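Local coordinates for protein bacterioferritin (Mycobacterium tuberculosis, PDB 3UOI) that probably oxidises ferrous iron with dioxygen at a ferroxidase centre and stores the ferric product as a mineral core inside a 24-subunit, haem-containing shell, at residues His45-Ala48 with Glu49-Glu53; Pro105-Val108 with Met109-Lys113. One frame throughout, in Å; residues are numbered along the deposited sequence.

Both contacts are short spans of helix in the ferritin-like four-helix bundle, with side chains meeting one turn apart: contact 1 lies midway along the bundle on helix 40-66, contact 2 at the C-terminal end of helix 85-112, the next helix in the chain. Their centres are about 28 Å apart and their nearest atoms about 13 Å, so neither touches the other. Both are partly buried, but contact 1 is centred about 8 Å from the chain centre and contact 2 about 21 Å. Contact 1 sits between the haem and the predicted di-iron site, and its chemistry is aromatic, cationic and hydroxylic. Contact 2 is aliphatic, with a methionine and a cysteine toward the bundle and an arginine that reaches other subunits.

Contact 1: His45-Ala48 with Glu49-Glu53; sequences HTRA and ESFDE. With HEM (protoporphyrin IX containing Fe), chain B.
Arg47 CG is anti to its backbone nitrogen (chi1 -170°) and the chain is extended from CG to NE, while Phe51 CG stands beside its own backbone N (chi1 -77°); the two side chains lie side by side and point the same way, on the haem side of the helix. The guanidinium has Phe51 CE1 over one face, its plane 45° from that of the ring, and Arg47 NE lies 3.9 Å from Phe51 CZ. The long aliphatic stem of arginine suits this place: Arg47 CG packs 3.9 Å from Phe51 CE1, while the charged end continues to a salt bridge with Glu58 of the second subunit. Phe51 CZ lies above the porphyrin plane at the outer edge of one pyrrole ring, 3.7 Å from HEM C2A. This is the haem-facing side of helix 40-66 in the ferritin-like four-helix bundle; the dimer shares one haem, and Met54, one turn further on, is its predicted axial ligand. Within the helix, Arg47 O is gripped twice, by Phe51 N at 3.2 Å and by Ser50 OG at 3.0 Å. Serine is small enough to fold its hydroxyl back onto that carbonyl where the residue is buried against Tyr27 and Phe28. Away from the haem, Ala48 O accepts from Asp52 N, and a water donates to both Ala48 O and Asp52 OD1, the latter also salt-bridged to Arg55. Glu49 touches His132, a predicted iron ligand.

Contact 2: Pro105-Val108 with Met109-Lys113; sequences PGIV and MCREK
Met109 N, Cys110 N, Arg111 N and Glu112 N bond in turn to the carbonyls of Pro105, Gly106, Ile107 and Val108, four regular i to i+4 bonds of 2.9 to 3.1 Å with N-H...O angles of 159° to 165°. Pro105 has no N-H to give to the preceding turn, and the helix is kinked there, but its carbonyl is still held by Met109. Among the side chains, Val108 and Glu112 meet one turn apart. Glu112 CG stands beside its own backbone N (chi1 -61°) and the chain extends beyond it. The carboxylate end comes against the valine, OE2 of Glu112 3.5 Å from Val108 CG1, whereas the methylene Glu112 CG lies 3.2 Å from Val108 O; the two side chains cross at a slant on an outward side of the helix, where a carboxylate can remain hydrated. Cys110 is buried and compact, its CB 3.5 Å from Ile107 O, and it packs on Val9 and Leu12 of helix 7-36 and on Ala119 of helix 116-146. Gly106, also buried, adds no bulk beside it. Met109, bent at chi2 and chi3, packs its side chain on Asp8 and Leu12. On another side, Ile107 CG2 approaches the edge of the Arg111 guanidinium, 4.4 Å from Arg111 NE. That group bridges subunits: it forms salt bridges with Glu123 of its own chain and with Glu123 of the fourth subunit, and these carboxylates probably offset the charge of neighbouring Arg111 copies, allowing like-charged groups to gather where the subunits meet.

Contact 1: His45-Ala48 with Glu49-Glu53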
loop_
_atom_site.group_PDB
_atom_site.type_symbol
_atom_site.label_atom_id
_atom_site.label_comp_id
_atom_site.label_asym_id
_atom_site.label_seq_id
_atom_site.Cartn_x
_atom_site.Cartn_y
_atom_site.Cartn_z
ATOM N N HIS A 45 17.614 -32.271 -14.494
ATOM C CA HIS A 45 16.883 -33.364 -13.925
ATOM C C HIS A 45 17.824 -34.348 -13.256
ATOM O O HIS A 45 17.662 -34.651 -12.116
ATOM C CB HIS A 45 16.032 -34.086 -14.932
ATOM C CG HIS A 45 15.153 -35.111 -14.309
ATOM N ND1 HIS A 45 15.624 -36.325 -13.876
ATOM C CD2 HIS A 45 13.844 -35.084 -13.992
ATOM C CE1 HIS A 45 14.642 -37.006 -13.335
ATOM N NE2 HIS A 45 13.548 -36.284 -13.403
ATOM N N THR A 46 18.859 -34.733 -13.979
ATOM C CA THR A 46 19.843 -35.656 -13.501
ATOM C C THR A 46 20.514 -35.108 -12.222
ATOM O O THR A 46 20.811 -35.822 -11.372
ATOM C CB THR A 46 20.896 -36.037 -14.546
ATOM O OG1 THR A 46 20.295 -36.510 -15.748
ATOM C CG2 THR A 46 21.739 -37.112 -14.014
ATOM N N ARG A 47 20.721 -33.815 -12.158
ATOM C CA ARG A 47 21.326 -33.135 -10.992
ATOM C C ARG A 47 20.500 -33.263 -9.731
ATOM O O ARG A 47 20.996 -33.492 -8.685
ATOM C CB ARG A 47 21.468 -31.650 -11.268
ATOM C CG ARG A 47 22.278 -30.869 -10.291
ATOM C CD ARG A 47 22.398 -29.444 -10.691
ATOM N NE ARG A 47 23.045 -28.666 -9.677
ATOM C CZ ARG A 47 24.332 -28.482 -9.615
ATOM N NH1 ARG A 47 25.073 -28.975 -10.545
ATOM N NH2 ARG A 47 24.862 -27.787 -8.651
ATOM N N ALA A 48 19.211 -33.103 -9.912
ATOM C CA ALA A 48 18.187 -33.204 -8.905
ATOM C C ALA A 48 18.191 -34.622 -8.400
ATOM O O ALA A 48 17.942 -34.863 -7.274
ATOM C CB ALA A 48 16.868 -32.841 -9.458
ATOM N N GLU A 49 18.438 -35.570 -9.268
ATOM C CA GLU A 49 18.485 -36.944 -8.824
ATOM C C GLU A 49 19.668 -37.177 -7.855
ATOM O O GLU A 49 19.545 -37.856 -6.883
ATOM C CB GLU A 49 18.451 -37.924 -9.990
ATOM C CG GLU A 49 17.205 -37.856 -10.868
ATOM C CD GLU A 49 16.003 -38.564 -10.307
ATOM O OE1 GLU A 49 16.082 -39.100 -9.244
ATOM O OE2 GLU A 49 14.970 -38.580 -10.931
ATOM N N SER A 50 20.803 -36.580 -8.144
ATOM C CA SER A 50 21.953 -36.742 -7.296
ATOM C C SER A 50 21.709 -36.141 -5.893
ATOM O O SER A 50 22.140 -36.667 -4.922
ATOM C CB SER A 50 23.223 -36.255 -7.954
ATOM O OG SER A 50 23.428 -34.922 -7.741
ATOM N N PHE A 51 21.011 -35.020 -5.878
ATOM C CA PHE A 51 20.635 -34.307 -4.690
ATOM C C PHE A 51 19.717 -35.161 -3.893
ATOM O O PHE A 51 19.804 -35.192 -2.718
ATOM C CB PHE A 51 20.053 -32.941 -5.003
ATOM C CG PHE A 51 21.088 -31.912 -5.359
ATOM C CD1 PHE A 51 22.145 -32.215 -6.141
ATOM C CD2 PHE A 51 21.010 -30.670 -4.900
ATOM C CE1 PHE A 51 23.074 -31.302 -6.463
ATOM C CE2 PHE A 51 21.984 -29.756 -5.228
ATOM C CZ PHE A 51 22.998 -30.094 -6.017
ATOM N N ASP A 52 18.823 -35.868 -4.577
ATOM C CA ASP A 52 17.886 -36.764 -3.914
ATOM C C ASP A 52 18.646 -37.904 -3.250
ATOM O O ASP A 52 18.321 -38.317 -2.137
ATOM C CB ASP A 52 16.871 -37.317 -4.915
ATOM C CG ASP A 52 15.845 -36.284 -5.337
ATOM O OD1 ASP A 52 15.704 -35.262 -4.632
ATOM O OD2 ASP A 52 15.179 -36.493 -6.373
ATOM N N GLU A 53 19.664 -38.406 -3.942
ATOM C CA GLU A 53 20.493 -39.481 -3.413
ATOM C C GLU A 53 21.308 -38.973 -2.232
ATOM O O GLU A 53 21.471 -39.670 -1.229
ATOM C CB GLU A 53 21.420 -40.029 -4.499
ATOM C CG GLU A 53 21.136 -41.471 -4.888
ATOM C CD GLU A 53 19.675 -41.841 -4.724
ATOM O OE1 GLU A 53 18.835 -41.298 -5.471
ATOM O OE2 GLU A 53 19.368 -42.677 -3.848
HETATM C CHA HEM B . 24.087 -30.022 -1.810
HETATM C CHB HEM B . 27.616 -31.251 -4.839
HETATM C CHC HEM B . 28.556 -35.096 -2.075
HETATM C CHD HEM B . 25.178 -33.770 1.119
HETATM C C1A HEM B . 25.053 -29.898 -2.785
HETATM C C2A HEM B . 25.390 -28.744 -3.586
HETATM C C3A HEM B . 26.367 -29.128 -4.433
HETATM C C4A HEM B . 26.669 -30.493 -4.195
HETATM C CMA HEM B . 27.109 -28.292 -5.485
HETATM C CAA HEM B . 24.680 -27.370 -3.414
HETATM C CBA HEM B . 24.979 -26.875 -1.990
HETATM C CGA HEM B . 25.387 -25.412 -1.861
HETATM O O1A HEM B . 26.078 -25.002 -0.855
HETATM O O2A HEM B . 25.007 -24.621 -2.767
HETATM C C1B HEM B . 28.151 -32.446 -4.387
HETATM C C2B HEM B . 29.103 -33.287 -5.104
HETATM C C3B HEM B . 29.383 -34.337 -4.342
HETATM C C4B HEM B . 28.590 -34.202 -3.122
HETATM C CMB HEM B . 29.746 -33.017 -6.491
HETATM C CAB HEM B . 30.381 -35.448 -4.783
HETATM C CBB HEM B . 30.410 -36.624 -4.169
HETATM C C1C HEM B . 27.745 -35.112 -0.948
HETATM C C2C HEM B . 27.676 -36.177 0.049
HETATM C C3C HEM B . 26.750 -35.772 0.945
HETATM C C4C HEM B . 26.162 -34.512 0.508
HETATM C CMC HEM B . 28.536 -37.474 0.061
HETATM C CAC HEM B . 26.303 -36.501 2.212
HETATM C CBC HEM B . 25.104 -36.135 2.674
HETATM C C1D HEM B . 24.526 -32.691 0.573
HETATM C C2D HEM B . 23.322 -32.120 1.110
HETATM C C3D HEM B . 23.019 -30.965 0.174
HETATM C C4D HEM B . 24.045 -30.960 -0.790
HETATM C CMD HEM B . 22.548 -32.540 2.405
HETATM C CAD HEM B . 21.889 -29.958 0.240
HETATM C CBD HEM B . 20.670 -30.674 -0.319
HETATM C CGD HEM B . 19.594 -29.632 -0.411
HETATM O O1D HEM B . 19.913 -28.442 -0.724
HETATM O O2D HEM B . 18.432 -29.998 -0.158
HETATM N NA HEM B . 25.840 -30.926 -3.215
HETATM N NB HEM B . 27.829 -33.036 -3.187
HETATM N NC HEM B . 26.811 -34.155 -0.608
HETATM N ND HEM B . 24.922 -32.052 -0.590
HETATM FE FE HEM B . 26.282 -32.562 -1.842
HETATM O O HOH W 1 16.474 -33.058 -5.776
#

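Contact 2: Pro105-Val108 with Met109-Lys113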
loop_
_atom_site.group_PDB
_atom_site.type_symbol
_atom_site.label_atom_id
_atom_site.label_comp_id
_atom_site.label_asym_id
_atom_site.label_seq_id
_atom_site.Cartn_x
_atom_site.Cartn_y
_atom_site.Cartn_z
ATOM N N PRO A 105 14.461 -57.720 0.238
ATOM C CA PRO A 105 14.742 -58.640 1.337
ATOM C C PRO A 105 15.082 -57.929 2.650
ATOM O O PRO A 105 14.631 -58.287 3.675
ATOM C CB PRO A 105 15.908 -59.439 0.800
ATOM C CG PRO A 105 16.291 -58.777 -0.423
ATOM C CD PRO A 105 15.210 -58.090 -0.951
ATOM N N GLY A 106 15.832 -56.862 2.564
ATOM C CA GLY A 106 16.265 -56.102 3.727
ATOM C C GLY A 106 15.210 -55.502 4.638
ATOM O O GLY A 106 15.359 -55.510 5.830
ATOM N N ILE A 107 14.158 -54.975 4.058
ATOM C CA ILE A 107 13.037 -54.466 4.815
ATOM C C ILE A 107 12.355 -55.616 5.619
ATOM O O ILE A 107 12.033 -55.493 6.765
ATOM C CB ILE A 107 12.015 -53.779 3.871
ATOM C CG1 ILE A 107 12.617 -52.532 3.191
ATOM C CG2 ILE A 107 10.797 -53.484 4.564
ATOM C CD1 ILE A 107 12.020 -52.146 1.888
ATOM N N VAL A 108 12.174 -56.741 4.978
ATOM C CA VAL A 108 11.587 -57.833 5.689
ATOM C C VAL A 108 12.489 -58.193 6.843
ATOM O O VAL A 108 12.031 -58.383 7.923
ATOM C CB VAL A 108 11.344 -59.023 4.827
ATOM C CG1 VAL A 108 10.989 -60.192 5.681
ATOM C CG2 VAL A 108 10.258 -58.732 3.911
ATOM N N MET A 109 13.785 -58.224 6.605
ATOM C CA MET A 109 14.662 -58.557 7.707
ATOM C C MET A 109 14.549 -57.544 8.843
ATOM O O MET A 109 14.414 -57.913 9.960
ATOM C CB MET A 109 16.084 -58.692 7.272
ATOM C CG MET A 109 17.002 -58.973 8.400
ATOM S SD MET A 109 17.669 -57.566 9.235
ATOM C CE MET A 109 18.676 -56.934 7.979
ATOM N N CYS A 110 14.524 -56.263 8.514
ATOM C CA CYS A 110 14.407 -55.235 9.506
ATOM C C CYS A 110 13.174 -55.405 10.342
ATOM O O CYS A 110 13.259 -55.248 11.506
ATOM C CB CYS A 110 14.361 -53.864 8.870
ATOM S SG CYS A 110 15.869 -53.327 8.290
ATOM N N ARG A 111 12.050 -55.725 9.723
ATOM C CA ARG A 111 10.807 -55.950 10.451
ATOM C C ARG A 111 10.838 -57.219 11.339
ATOM O O ARG A 111 10.339 -57.257 12.409
ATOM C CB ARG A 111 9.596 -55.839 9.558
ATOM C CG ARG A 111 9.392 -54.471 9.037
ATOM C CD ARG A 111 8.197 -54.346 8.145
ATOM N NE ARG A 111 7.890 -52.964 7.874
ATOM C CZ ARG A 111 7.132 -52.206 8.639
ATOM N NH1 ARG A 111 6.560 -52.695 9.697
ATOM N NH2 ARG A 111 6.936 -50.965 8.333
ATOM N N GLU A 112 11.477 -58.250 10.846
ATOM C CA GLU A 112 11.690 -59.455 11.648
ATOM C C GLU A 112 12.551 -59.121 12.891
ATOM O O GLU A 112 12.447 -59.757 13.897
ATOM C CB GLU A 112 12.274 -60.588 10.811
ATOM C CG GLU A 112 11.352 -61.001 9.663
ATOM C CD GLU A 112 11.911 -62.057 8.701
ATOM O OE1 GLU A 112 13.135 -62.192 8.509
ATOM O OE2 GLU A 112 11.085 -62.716 8.086
ATOM N N LYS A 113 13.410 -58.128 12.769
ATOM C CA LYS A 113 14.262 -57.709 13.879
ATOM C C LYS A 113 13.640 -56.706 14.794
ATOM O O LYS A 113 14.314 -56.186 15.593
ATOM C CB LYS A 113 15.546 -57.108 13.394
ATOM C CG LYS A 113 16.146 -57.821 12.307
ATOM C CD LYS A 113 16.335 -59.211 12.667
ATOM C CE LYS A 113 17.293 -59.874 11.743
ATOM N NZ LYS A 113 18.086 -60.829 12.426
#